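Local atomic coordinates of KLLA0E08119p (Kluyveromyces lactis, PDB entry 3VA7), a protein that probably catalyses the ATP- and biotin-dependent carboxylation of urea to urea-1-carboxylate, the first step of urea breakdown by the allophanate route. Residues Val34-Arg39 against Val44-Thr49; Phe76-His81 against Lys100-Gln105; Lys94-Ala99 against Glu127-Val132; Ala106-Tyr111 against Glu339-Ile344; Asp137-Leu142 against Val318-Gln323. All coordinates share one frame; numbering follows the deposited sequence.

Interaction 1. Residues Val34-Arg39 against Val44-Thr49; sequences VLIANR and VRIMKT
Ile36 packs against Ile46 and Met47 where strand 33-36 meets helix 40-53. The CA atoms of Ile36 and Ile46 are 7.8 Å apart, and both CB atoms point toward the other segment. The two isoleucines lie side by side but run in opposite directions. Each therefore sends its long branch past the short branch of the other. CD1 of Ile36 reaches CG2 of Ile46 at 3.5 Å, and CD1 of Ile46 passes CG2 of Ile36 at 4.1 Å. Met47 comes in at a slant. Its CB starts off to the flank, but the chain runs straight beyond CG (chi2 172°, chi3 -172°). This brings the methyl CE to 3.5 Å from CG1 of Ile36. All three residues are buried, and no hydrogen bond joins the two segments. Ile46 also touches Ile108 of strand 106-108, while Met47 rests on Ser57 and Ala59 of strand 56-61.

Polar groups act in the loop after the strand and along the helix. Asn38 OD1 accepts a hydrogen bond from the backbone N of Arg39 at 2.7 Å, in the carbonyl plane and on a lone pair. Asn38 ND2 bonds the carbonyls of Pro109 and Tyr111, so the amide is held from both ends. On the helix, Arg45 NH1 donates to Thr49 OG1 at 2.7 Å, almost in the guanidinium plane. Arg45 NH2 forms salt bridges with Asp336 and Glu330.

The contact joins the first strand and first helix of a beta-alpha-beta unit completed by strand 56-61. This is the Rossmann-like parallel sheet of the biotin carboxylase N-terminal domain.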
# COMPACT_ATOMS: atom_id res chain seq x y z
N VAL A 34 -25.00 14.75 25.80
CA VAL A 34 -25.24 13.31 26.00
C VAL A 34 -23.94 12.54 25.71
O VAL A 34 -23.34 12.76 24.69
CB VAL A 34 -26.38 12.77 25.04
CG1 VAL A 34 -26.38 11.25 24.98
CG2 VAL A 34 -27.76 13.23 25.43
N LEU A 35 -23.51 11.63 26.58
CA LEU A 35 -22.30 10.80 26.30
C LEU A 35 -22.67 9.43 25.71
O LEU A 35 -23.68 8.85 26.13
CB LEU A 35 -21.52 10.59 27.58
CG LEU A 35 -20.26 9.71 27.55
CD1 LEU A 35 -19.25 10.40 28.48
CD2 LEU A 35 -20.50 8.18 27.92
N ILE A 36 -21.87 8.92 24.77
CA ILE A 36 -22.14 7.61 24.18
C ILE A 36 -21.17 6.62 24.75
O ILE A 36 -19.96 6.67 24.45
CB ILE A 36 -21.84 7.50 22.66
CG1 ILE A 36 -22.18 8.77 21.85
CG2 ILE A 36 -22.37 6.20 22.08
CD1 ILE A 36 -23.41 9.37 22.10
N ALA A 37 -21.69 5.69 25.55
CA ALA A 37 -20.87 4.63 26.13
C ALA A 37 -20.62 3.53 25.10
O ALA A 37 -20.88 2.33 25.33
CB ALA A 37 -21.48 4.08 27.39
N ASN A 38 -20.09 3.94 23.95
CA ASN A 38 -19.87 2.98 22.88
C ASN A 38 -18.90 3.50 21.83
O ASN A 38 -18.42 4.67 21.94
CB ASN A 38 -21.19 2.57 22.22
CG ASN A 38 -21.24 1.11 21.92
OD1 ASN A 38 -20.42 0.60 21.14
ND2 ASN A 38 -22.21 0.40 22.51
N ARG A 39 -18.64 2.63 20.84
CA ARG A 39 -17.66 2.82 19.78
C ARG A 39 -18.28 2.48 18.42
O ARG A 39 -19.48 2.27 18.30
CB ARG A 39 -16.40 1.94 20.04
CG ARG A 39 -16.61 0.43 19.86
CD ARG A 39 -15.31 -0.41 19.79
NE ARG A 39 -14.51 -0.16 18.58
CZ ARG A 39 -14.78 -0.61 17.34
NH1 ARG A 39 -13.95 -0.28 16.33
NH2 ARG A 39 -15.87 -1.36 17.06
N VAL A 44 -21.43 6.27 15.83
CA VAL A 44 -21.60 7.17 14.74
C VAL A 44 -23.10 7.39 14.47
O VAL A 44 -23.52 8.54 14.19
CB VAL A 44 -20.89 6.66 13.46
CG1 VAL A 44 -21.27 7.53 12.26
CG2 VAL A 44 -19.35 6.65 13.64
N ARG A 45 -23.91 6.34 14.54
CA ARG A 45 -25.31 6.52 14.23
C ARG A 45 -26.06 7.33 15.32
O ARG A 45 -26.93 8.14 14.98
CB ARG A 45 -26.00 5.18 13.91
CG ARG A 45 -27.54 5.30 13.67
CD ARG A 45 -28.29 4.69 14.80
NE ARG A 45 -29.73 4.93 14.82
CZ ARG A 45 -30.31 6.12 14.98
NH1 ARG A 45 -29.59 7.22 15.12
NH2 ARG A 45 -31.63 6.20 15.05
N ILE A 46 -25.70 7.15 16.60
CA ILE A 46 -26.37 7.84 17.68
C ILE A 46 -26.02 9.29 17.51
O ILE A 46 -26.88 10.17 17.61
CB ILE A 46 -25.95 7.30 19.08
CG1 ILE A 46 -26.70 6.01 19.41
CG2 ILE A 46 -26.13 8.30 20.20
CD1 ILE A 46 -25.96 5.09 20.45
N MET A 47 -24.76 9.55 17.19
CA MET A 47 -24.35 10.96 16.96
C MET A 47 -25.05 11.71 15.83
O MET A 47 -25.19 12.93 15.93
CB MET A 47 -22.83 11.07 16.80
CG MET A 47 -22.09 10.65 18.08
SD MET A 47 -20.31 10.54 17.85
CE MET A 47 -19.88 9.79 19.44
N LYS A 48 -25.49 11.02 14.77
CA LYS A 48 -26.18 11.75 13.70
C LYS A 48 -27.47 12.30 14.26
O LYS A 48 -27.85 13.44 13.95
CB LYS A 48 -26.55 10.87 12.51
CG LYS A 48 -25.42 10.40 11.68
CD LYS A 48 -25.88 10.14 10.23
CE LYS A 48 -27.43 10.00 10.03
NZ LYS A 48 -27.88 10.31 8.59
N THR A 49 -28.14 11.49 15.08
CA THR A 49 -29.40 11.88 15.59
C THR A 49 -29.12 13.03 16.54
O THR A 49 -29.79 14.08 16.49
CB THR A 49 -30.09 10.72 16.27
OG1 THR A 49 -30.49 9.74 15.30
CG2 THR A 49 -31.28 11.20 17.06

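Interaction 2. Residues Phe76-His81 against Lys100-Gln105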
# COMPACT_ATOMS: atom_id res chain seq x y z
N PHE A 76 -17.32 16.59 21.78
CA PHE A 76 -16.25 16.43 22.77
C PHE A 76 -15.87 14.95 22.86
O PHE A 76 -16.59 14.08 22.33
CB PHE A 76 -16.66 16.99 24.15
CG PHE A 76 -17.28 18.37 24.09
CD1 PHE A 76 -18.67 18.53 24.06
CD2 PHE A 76 -16.47 19.52 24.06
CE1 PHE A 76 -19.26 19.81 23.99
CE2 PHE A 76 -17.05 20.82 23.98
CZ PHE A 76 -18.44 20.97 23.94
N SER A 77 -14.75 14.66 23.51
CA SER A 77 -14.28 13.30 23.62
C SER A 77 -13.35 13.09 24.83
O SER A 77 -12.72 14.00 25.30
CB SER A 77 -13.59 12.84 22.34
OG SER A 77 -12.67 13.80 21.88
N VAL A 78 -13.30 11.88 25.33
CA VAL A 78 -12.53 11.59 26.51
C VAL A 78 -11.83 10.32 26.16
O VAL A 78 -12.47 9.33 25.78
CB VAL A 78 -13.42 11.41 27.73
CG1 VAL A 78 -12.62 10.91 28.90
CG2 VAL A 78 -14.09 12.70 28.08
N ALA A 79 -10.52 10.40 26.20
CA ALA A 79 -9.67 9.24 26.10
C ALA A 79 -9.84 8.44 27.39
O ALA A 79 -9.68 8.96 28.49
CB ALA A 79 -8.21 9.69 25.92
N LEU A 80 -10.24 7.19 27.24
CA LEU A 80 -10.10 6.23 28.33
C LEU A 80 -8.75 5.69 27.97
O LEU A 80 -8.35 5.74 26.78
CB LEU A 80 -11.16 5.12 28.18
CG LEU A 80 -12.60 5.47 27.78
CD1 LEU A 80 -13.30 4.24 27.27
CD2 LEU A 80 -13.35 6.09 28.93
N HIS A 81 -7.97 5.21 28.93
CA HIS A 81 -6.65 4.78 28.46
C HIS A 81 -6.51 3.27 28.47
O HIS A 81 -6.90 2.61 29.42
CB HIS A 81 -5.53 5.54 29.18
CG HIS A 81 -5.62 7.04 29.02
ND1 HIS A 81 -6.37 7.83 29.87
CD2 HIS A 81 -5.07 7.88 28.11
CE1 HIS A 81 -6.27 9.10 29.50
NE2 HIS A 81 -5.49 9.16 28.43
N LYS A 100 -19.00 12.84 33.90
CA LYS A 100 -18.78 13.88 34.91
C LYS A 100 -17.97 15.02 34.32
O LYS A 100 -18.45 16.15 34.24
CB LYS A 100 -18.03 13.28 36.11
CG LYS A 100 -18.89 12.60 37.13
CD LYS A 100 -20.12 13.45 37.43
CE LYS A 100 -20.97 12.78 38.46
NZ LYS A 100 -22.33 13.38 38.47
N LYS A 101 -16.77 14.68 33.88
CA LYS A 101 -15.75 15.54 33.31
C LYS A 101 -16.26 16.45 32.16
O LYS A 101 -15.76 17.59 31.97
CB LYS A 101 -14.62 14.62 32.85
CG LYS A 101 -13.32 15.21 32.32
CD LYS A 101 -12.38 14.04 31.89
CE LYS A 101 -10.88 14.45 31.83
NZ LYS A 101 -10.31 14.69 33.21
N THR A 102 -17.27 15.98 31.43
CA THR A 102 -17.79 16.72 30.26
C THR A 102 -19.14 17.34 30.52
O THR A 102 -19.75 17.93 29.61
CB THR A 102 -17.91 15.79 29.04
OG1 THR A 102 -18.61 14.58 29.39
CG2 THR A 102 -16.50 15.47 28.49
N GLY A 103 -19.60 17.21 31.77
CA GLY A 103 -20.98 17.58 32.17
C GLY A 103 -22.10 16.98 31.33
O GLY A 103 -23.01 17.69 30.92
N ALA A 104 -22.05 15.68 31.05
CA ALA A 104 -23.16 15.02 30.27
C ALA A 104 -24.36 14.74 31.17
O ALA A 104 -24.21 14.13 32.23
CB ALA A 104 -22.68 13.72 29.61
N GLN A 105 -25.54 15.21 30.80
CA GLN A 105 -26.67 14.86 31.66
C GLN A 105 -27.14 13.43 31.54
O GLN A 105 -27.78 12.91 32.48
CB GLN A 105 -27.81 15.85 31.64
CG GLN A 105 -28.17 16.34 30.32
CD GLN A 105 -28.09 17.84 30.26
OE1 GLN A 105 -27.04 18.44 30.61
NE2 GLN A 105 -29.20 18.47 29.83
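Strand 76-79, carrying Val78, passes the end of helix 92-101, where Lys101 and Thr102 lead into Gly103 at positive phi (52°) in a Schellman motif. Gly103 N donates to Lys100 O at 2.9 Å there. The side chains of Val78 and Thr102 lie askew to each other. Their methyls meet, with Val78 CG2 at 3.7 Å from Thr102 CG2. The first torsion of Thr102 (chi1 50°) sets OG1 between its own N and carbonyl carbon. The hydroxyl hydrogen-bonds the carbonyl of Ala98 in the last helical turn, and the methyl is left for the strand. One residue thus serves both the helix end and the apolar contact. The other branch of Val78 meets Lys101 more loosely, with CG1 at 4.3 Å from the lysine CD. Lys101 is extended as far as CE, so its aliphatic chain lies by the valine on the exposed side of the contact. Val78 also touches Ala98, one turn further back.

The contact lies near the surface, at one edge of the parallel sheet, where 76-79 is an outermost strand. Helix 92-101 links this strand to 106-108, a connection that skips strands 56-61 and 33-36 in the sheet order. This is a beta-alpha-beta crossover of the Rossmann-like biotin carboxylase N-terminal domain.

Interaction 3. Residues Lys94-Ala99 against Glu127-Val132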
# COMPACT_ATOMS: atom_id res chain seq x y z
N LYS A 94 -14.36 4.72 34.79
CA LYS A 94 -13.87 5.57 33.73
C LYS A 94 -15.02 6.26 33.00
O LYS A 94 -15.02 7.51 32.90
CB LYS A 94 -13.02 4.74 32.77
CG LYS A 94 -11.61 4.39 33.30
CD LYS A 94 -10.89 3.43 32.37
CE LYS A 94 -9.37 3.66 32.43
NZ LYS A 94 -8.58 2.88 31.43
N ILE A 95 -16.03 5.48 32.57
CA ILE A 95 -17.22 6.00 31.83
C ILE A 95 -17.91 7.10 32.60
O ILE A 95 -18.15 8.20 32.08
CB ILE A 95 -18.28 4.88 31.43
CG1 ILE A 95 -17.73 3.87 30.40
CG2 ILE A 95 -19.60 5.48 30.94
CD1 ILE A 95 -16.73 4.41 29.34
N ILE A 96 -18.21 6.82 33.86
CA ILE A 96 -18.97 7.74 34.67
C ILE A 96 -18.16 9.01 34.95
O ILE A 96 -18.71 10.13 34.97
CB ILE A 96 -19.43 7.02 35.96
CG1 ILE A 96 -20.94 7.18 36.15
CG2 ILE A 96 -18.68 7.54 37.16
CD1 ILE A 96 -21.78 6.22 35.36
N ASN A 97 -16.85 8.83 35.15
CA ASN A 97 -15.90 9.95 35.25
C ASN A 97 -15.87 10.76 33.93
O ASN A 97 -15.89 12.02 33.93
CB ASN A 97 -14.48 9.46 35.66
CG ASN A 97 -13.48 10.63 35.86
OD1 ASN A 97 -13.75 11.61 36.59
ND2 ASN A 97 -12.32 10.53 35.20
N ALA A 98 -15.86 10.03 32.81
CA ALA A 98 -15.97 10.69 31.52
C ALA A 98 -17.22 11.59 31.39
O ALA A 98 -17.09 12.71 30.86
CB ALA A 98 -15.87 9.71 30.42
N ALA A 99 -18.38 11.14 31.88
CA ALA A 99 -19.62 11.93 31.77
C ALA A 99 -19.63 13.09 32.74
O ALA A 99 -20.20 14.16 32.46
CB ALA A 99 -20.83 11.08 32.00
N GLU A 127 -25.78 8.46 40.56
CA GLU A 127 -24.83 9.50 40.23
C GLU A 127 -25.47 10.76 39.61
O GLU A 127 -24.77 11.74 39.30
CB GLU A 127 -23.76 8.92 39.31
CG GLU A 127 -22.47 9.61 39.39
CD GLU A 127 -21.53 9.07 40.48
OE1 GLU A 127 -20.96 9.93 41.18
OE2 GLU A 127 -21.33 7.81 40.60
N ASN A 128 -26.80 10.77 39.48
CA ASN A 128 -27.52 11.87 38.79
C ASN A 128 -27.14 12.03 37.27
O ASN A 128 -27.18 13.12 36.69
CB ASN A 128 -27.43 13.17 39.60
CG ASN A 128 -28.48 14.26 39.17
OD1 ASN A 128 -29.67 13.98 38.91
ND2 ASN A 128 -28.01 15.51 39.13
N ILE A 129 -26.80 10.90 36.63
CA ILE A 129 -26.71 10.81 35.19
C ILE A 129 -27.83 9.89 34.67
O ILE A 129 -27.94 8.74 35.07
CB ILE A 129 -25.33 10.30 34.76
CG1 ILE A 129 -24.22 11.22 35.24
CG2 ILE A 129 -25.22 10.21 33.28
CD1 ILE A 129 -22.84 10.51 35.22
N VAL A 130 -28.66 10.41 33.76
CA VAL A 130 -29.75 9.63 33.18
C VAL A 130 -29.27 8.60 32.14
O VAL A 130 -28.91 8.97 31.07
CB VAL A 130 -30.78 10.56 32.51
CG1 VAL A 130 -31.87 9.75 31.86
CG2 VAL A 130 -31.35 11.54 33.52
N PHE A 131 -29.22 7.32 32.50
CA PHE A 131 -29.04 6.14 31.61
C PHE A 131 -30.17 6.01 30.59
O PHE A 131 -31.30 5.77 30.99
CB PHE A 131 -29.11 4.90 32.48
CG PHE A 131 -29.02 3.60 31.73
CD1 PHE A 131 -27.79 3.15 31.25
CD2 PHE A 131 -30.14 2.79 31.56
CE1 PHE A 131 -27.67 1.91 30.56
CE2 PHE A 131 -30.05 1.54 30.90
CZ PHE A 131 -28.81 1.10 30.40
N VAL A 132 -29.87 6.17 29.30
CA VAL A 132 -30.92 6.08 28.28
C VAL A 132 -31.11 4.60 28.03
O VAL A 132 -30.44 4.02 27.21
CB VAL A 132 -30.52 6.79 26.98
CG1 VAL A 132 -31.64 6.77 26.00
CG2 VAL A 132 -30.14 8.19 27.30
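In the helix-over-sheet layer of the biotin carboxylase N-terminal domain, Ile129 leads into the outermost strand 130-131 and reaches across to Ile96 and Ala99 of helix 92-101. The chain has just left helix 118-125 through a Schellman motif, in which Asn128 takes positive phi (62°). Ile129 follows directly and points its CB at the neighbouring helix. Its CG1 branch is stretched out (chi2 162°), so the terminal methyl does the touching. Ile129 CD1 lies 3.8 Å from Ala99 CB and 3.9 Å from Ile96 CG1. Ile96 and Ala99 are three residues apart, so they present one side of the helix to this methyl. The side chains of Ile96 and Ile129 run past each other at an angle. Glu127 adds a looser contact through its aliphatic part, with CG at 4.3 Å from Ile96 CG1. The carboxylate forms a salt bridge with Arg123 through OE2. Ile107 of strand 106-108 touches Ile96, Ala99 and Ile129. Helix 118-125 adds Phe120, which also touches Ile96.

The chemistry is apolar across the two segments, with no hydrogen bond between them. Apolar packing joins the helix to the loop that leads into strand 130-131, while the charge of Glu127 is engaged at the border.

Interaction 4. Residues Ala106-Tyr111 against Glu339-Ile344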
# COMPACT_ATOMS: atom_id res chain seq x y z
N ALA A 106 -26.78 12.76 30.43
CA ALA A 106 -27.26 11.39 30.11
C ALA A 106 -26.19 10.56 29.43
O ALA A 106 -25.26 11.10 28.80
CB ALA A 106 -28.48 11.45 29.24
N ILE A 107 -26.31 9.25 29.60
CA ILE A 107 -25.47 8.30 28.89
C ILE A 107 -26.33 7.35 28.08
O ILE A 107 -27.32 6.79 28.59
CB ILE A 107 -24.59 7.48 29.83
CG1 ILE A 107 -23.71 8.41 30.68
CG2 ILE A 107 -23.77 6.46 29.06
CD1 ILE A 107 -23.17 7.73 31.93
N ILE A 108 -26.01 7.21 26.80
CA ILE A 108 -26.73 6.30 25.97
C ILE A 108 -25.69 5.26 25.61
O ILE A 108 -24.59 5.60 25.17
CB ILE A 108 -27.42 6.98 24.78
CG1 ILE A 108 -28.14 5.95 23.89
CG2 ILE A 108 -26.44 7.76 23.97
CD1 ILE A 108 -29.08 6.54 22.88
N PRO A 109 -26.04 3.97 25.84
CA PRO A 109 -25.07 2.88 25.85
C PRO A 109 -24.89 2.13 24.54
O PRO A 109 -23.87 1.43 24.39
CB PRO A 109 -25.65 1.93 26.88
CG PRO A 109 -27.12 2.14 26.78
CD PRO A 109 -27.37 3.53 26.30
N GLY A 110 -25.83 2.24 23.60
CA GLY A 110 -25.81 1.39 22.41
C GLY A 110 -26.29 -0.02 22.74
O GLY A 110 -27.31 -0.19 23.46
N TYR A 111 -25.58 -0.98 22.16
CA TYR A 111 -25.67 -2.43 22.41
C TYR A 111 -24.27 -3.03 22.50
O TYR A 111 -23.32 -2.49 21.92
CB TYR A 111 -26.40 -3.14 21.29
CG TYR A 111 -26.23 -2.55 19.91
CD1 TYR A 111 -25.02 -2.67 19.20
CD2 TYR A 111 -27.26 -1.86 19.32
CE1 TYR A 111 -24.87 -2.10 17.93
CE2 TYR A 111 -27.13 -1.30 18.06
CZ TYR A 111 -25.94 -1.44 17.37
OH TYR A 111 -25.88 -0.89 16.09
N GLU A 339 -34.00 8.74 18.67
CA GLU A 339 -34.65 10.01 19.07
C GLU A 339 -35.69 9.70 20.15
O GLU A 339 -35.68 10.32 21.22
CB GLU A 339 -35.36 10.68 17.89
CG GLU A 339 -36.10 11.98 18.30
CD GLU A 339 -36.84 12.67 17.16
OE1 GLU A 339 -37.59 13.64 17.44
OE2 GLU A 339 -36.70 12.25 16.01
N TRP A 340 -36.58 8.74 19.85
CA TRP A 340 -37.54 8.22 20.79
C TRP A 340 -36.91 7.84 22.12
O TRP A 340 -37.34 8.31 23.15
CB TRP A 340 -38.25 7.04 20.18
CG TRP A 340 -39.42 7.43 19.38
CD1 TRP A 340 -39.47 8.33 18.33
CD2 TRP A 340 -40.76 6.96 19.57
NE1 TRP A 340 -40.78 8.46 17.86
CE2 TRP A 340 -41.58 7.61 18.59
CE3 TRP A 340 -41.36 6.05 20.47
CZ2 TRP A 340 -42.96 7.36 18.49
CZ3 TRP A 340 -42.71 5.79 20.36
CH2 TRP A 340 -43.50 6.45 19.39
N MET A 341 -35.90 7.00 22.11
CA MET A 341 -35.23 6.65 23.34
C MET A 341 -34.86 7.92 24.11
O MET A 341 -35.14 8.05 25.31
CB MET A 341 -33.96 5.85 23.05
CG MET A 341 -34.18 4.42 22.47
SD MET A 341 -32.62 3.56 22.14
CE MET A 341 -31.78 3.54 23.70
N LEU A 342 -34.25 8.88 23.44
CA LEU A 342 -33.79 10.05 24.16
C LEU A 342 -34.98 10.77 24.82
O LEU A 342 -34.90 11.17 25.99
CB LEU A 342 -33.00 10.98 23.23
CG LEU A 342 -31.62 10.45 22.83
CD1 LEU A 342 -31.03 11.19 21.59
CD2 LEU A 342 -30.64 10.49 23.98
N ARG A 343 -36.07 10.91 24.07
CA ARG A 343 -37.17 11.71 24.51
C ARG A 343 -37.83 10.99 25.66
O ARG A 343 -38.21 11.65 26.65
CB ARG A 343 -38.17 11.93 23.39
CG ARG A 343 -37.73 12.90 22.26
CD ARG A 343 -38.96 13.29 21.41
NE ARG A 343 -40.13 13.46 22.29
CZ ARG A 343 -41.40 13.70 21.92
NH1 ARG A 343 -41.74 13.84 20.62
NH2 ARG A 343 -42.34 13.81 22.87
N ILE A 344 -37.93 9.66 25.57
CA ILE A 344 -38.55 8.88 26.62
C ILE A 344 -37.73 8.96 27.90
O ILE A 344 -38.30 9.06 28.98
CB ILE A 344 -38.73 7.38 26.24
CG1 ILE A 344 -39.82 7.23 25.20
CG2 ILE A 344 -38.99 6.52 27.51
CD1 ILE A 344 -39.81 5.90 24.54
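Ile108 of strand 106-108 meets Met341 and Leu342 of helix 337-345, a helix that lies on the Rossmann-like sheet of the biotin carboxylase N-terminal domain. The CA atoms of Ile108 and Leu342 are 8.2 Å apart. The closer part of the contact is made by the ends of side chains. Ile108 is stretched out, with CG1 opposite the backbone N (chi1 178°), and its CD1 ends between the side chains of Met341 and Leu342. Met341 meets it at about a right angle. Its chain bends at the thioether (chi3 57°), and CE stops 4.1 Å from Ile108 CD1. A glycerol, probably from the crystallisation liquor, also approaches the side chain of Met341, nearest atoms about 3 Å apart. All three residues are buried. Leu342 touches Leu50 of helix 40-53, so that helix adjoins the same apolar patch. The loop after the strand has its own link to helix 40-53, a hydrogen bond from Tyr111 OH to Glu41.

The more open side carries Glu339 and Arg343, which are partly exposed and do not meet the strand segment. Glu339 forms a salt bridge with Arg52, and Arg343 with Asp348.

Packing is looser toward Leu342. Its CB leaves to one side, and only the end of the side chain turns in, leaving CD2 at 4.4 Å from Ile108 CD1.

Interaction 5. Residues Asp137-Leu142 against Val318-Gln323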
# COMPACT_ATOMS: atom_id res chain seq x y z
N ASP A 137 -33.14 -2.95 37.53
CA ASP A 137 -34.01 -4.00 37.95
C ASP A 137 -34.56 -4.79 36.81
O ASP A 137 -34.40 -6.02 36.77
CB ASP A 137 -35.19 -3.42 38.68
CG ASP A 137 -35.37 -4.04 40.02
OD1 ASP A 137 -34.44 -3.83 40.86
OD2 ASP A 137 -36.40 -4.76 40.20
N ALA A 138 -35.25 -4.09 35.91
CA ALA A 138 -35.72 -4.66 34.67
C ALA A 138 -34.59 -5.48 33.98
O ALA A 138 -34.80 -6.64 33.58
CB ALA A 138 -36.33 -3.56 33.74
N ILE A 139 -33.39 -4.90 33.89
CA ILE A 139 -32.23 -5.63 33.33
C ILE A 139 -31.85 -6.93 34.10
O ILE A 139 -31.61 -7.98 33.48
CB ILE A 139 -30.98 -4.72 33.18
CG1 ILE A 139 -31.25 -3.53 32.24
CG2 ILE A 139 -29.75 -5.51 32.70
CD1 ILE A 139 -30.31 -2.39 32.49
N ARG A 140 -31.80 -6.86 35.45
CA ARG A 140 -31.65 -8.06 36.30
C ARG A 140 -32.75 -9.09 36.08
O ARG A 140 -32.47 -10.26 35.78
CB ARG A 140 -31.61 -7.68 37.76
CG ARG A 140 -30.22 -7.60 38.30
CD ARG A 140 -30.27 -6.81 39.57
NE ARG A 140 -29.14 -5.90 39.64
CZ ARG A 140 -29.24 -4.59 39.87
NH1 ARG A 140 -30.44 -4.00 40.09
NH2 ARG A 140 -28.11 -3.87 39.90
N LYS A 141 -33.99 -8.62 36.19
CA LYS A 141 -35.19 -9.43 35.90
C LYS A 141 -35.18 -10.06 34.49
O LYS A 141 -35.75 -11.12 34.28
CB LYS A 141 -36.47 -8.59 36.14
CG LYS A 141 -37.11 -8.77 37.54
CD LYS A 141 -37.35 -7.45 38.34
CE LYS A 141 -38.76 -6.81 38.15
NZ LYS A 141 -38.75 -5.27 38.05
N LEU A 142 -34.53 -9.42 33.52
CA LEU A 142 -34.44 -10.02 32.18
C LEU A 142 -33.14 -10.79 31.88
O LEU A 142 -33.11 -11.57 30.93
CB LEU A 142 -34.68 -8.98 31.10
CG LEU A 142 -36.08 -8.57 30.66
CD1 LEU A 142 -37.16 -9.60 30.90
CD2 LEU A 142 -36.47 -7.26 31.26
N VAL A 318 -35.99 -11.37 26.13
CA VAL A 318 -36.04 -9.95 25.87
C VAL A 318 -34.62 -9.42 25.86
O VAL A 318 -33.86 -9.72 26.77
CB VAL A 318 -36.86 -9.19 26.92
CG1 VAL A 318 -36.94 -7.71 26.56
CG2 VAL A 318 -38.26 -9.75 26.97
N ASN A 319 -34.24 -8.69 24.81
CA ASN A 319 -33.03 -7.87 24.84
C ASN A 319 -33.38 -6.50 25.39
O ASN A 319 -34.22 -5.79 24.82
CB ASN A 319 -32.36 -7.74 23.47
CG ASN A 319 -32.19 -9.06 22.77
OD1 ASN A 319 -32.54 -9.18 21.61
ND2 ASN A 319 -31.67 -10.09 23.47
N ALA A 320 -32.75 -6.15 26.50
CA ALA A 320 -33.12 -4.98 27.27
C ALA A 320 -32.30 -3.77 26.80
O ALA A 320 -31.61 -3.11 27.58
CB ALA A 320 -32.90 -5.25 28.78
N ARG A 321 -32.40 -3.48 25.50
CA ARG A 321 -31.54 -2.52 24.84
C ARG A 321 -31.96 -2.33 23.43
O ARG A 321 -32.76 -3.08 22.94
CB ARG A 321 -30.12 -3.06 24.83
CG ARG A 321 -29.97 -4.47 24.23
CD ARG A 321 -28.46 -4.80 24.13
NE ARG A 321 -28.20 -6.19 23.72
CZ ARG A 321 -28.38 -6.64 22.48
NH1 ARG A 321 -28.86 -5.83 21.52
NH2 ARG A 321 -28.09 -7.91 22.19
N LEU A 322 -31.39 -1.35 22.75
CA LEU A 322 -31.56 -1.27 21.31
C LEU A 322 -30.78 -2.41 20.65
O LEU A 322 -29.86 -2.98 21.25
CB LEU A 322 -31.05 0.07 20.81
CG LEU A 322 -31.36 0.48 19.37
CD1 LEU A 322 -32.84 0.85 19.13
CD2 LEU A 322 -30.46 1.64 18.97
N GLN A 323 -31.12 -2.76 19.43
CA GLN A 323 -30.43 -3.85 18.73
C GLN A 323 -29.77 -3.43 17.42
O GLN A 323 -30.25 -2.47 16.75
CB GLN A 323 -31.42 -4.97 18.42
CG GLN A 323 -31.75 -5.92 19.56
CD GLN A 323 -32.75 -6.93 19.09
OE1 GLN A 323 -33.83 -6.56 18.68
NE2 GLN A 323 -32.39 -8.19 19.08
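Leu142 and Ile139 of helix 136-143 pack on Val318 and Ala320, at the end of strand 312-319 in the ATP-grasp part of the biotin carboxylase domain. The apolar contacts come in two pairs. Leu142 lies diagonally across Val318, with its CG 3.9 Å from Val318 CB. The leucine CD1 also lies over the valine, at 4.1 Å from Val318 CG2. One turn earlier, Ile139 CG1 approaches Ala320 CB at 4.2 Å. Ala320 is the centre of an inverse gamma turn, and its CB points toward the helix. No hydrogen bond links the two segments.

Charged pairs lie apart from this patch. On the helix, Lys141 NZ forms a salt bridge with Asp137 OD2 at 3.2 Å, using the anti lone pair of that oxygen. Arg140 pairs with Asp122. On the loop, Arg321 NE forms a salt bridge with Glu116, whose carboxylate also accepts a hydrogen bond from the backbone N of Ala320. Glu116 thus ties the turn to the side chain that follows it.

Hydrogen bonding fixes Arg321 further. NH1 donates to Leu322 O at 3.0 Å. Leu322 O lies nearly in the guanidinium plane, whereas NH1 approaches 26° out of the plane of that carbonyl. Asn319 CB sits over the centre of one guanidinium face of Arg321, 4.2 Å above its plane.

In the fold
All five contacts lie in the biotin carboxylase part of the chain. Interactions 1 to 4 reach one parallel sheet, ordered 76-79, 56-61, 33-36, 106-108, 130-131. Interactions 2 and 3 share helix 92-101, with centres about 9 Å apart. Interactions 1 and 4 are equally close, on the neighbouring strands 33-36 and 106-108. Along the chain, interaction 1 comes first; 2 and 3 alternate their segments, as do 3 and 4. Interaction 4 has 227 residues between its segments and encloses interaction 5, whose centre is about 14 Å away. Tyr111 and Met341 of interaction 4 touch Leu322 of interaction 5. Contacts 4 and 5 thus tie the Rossmann-like N-terminal domain to the ATP-grasp region.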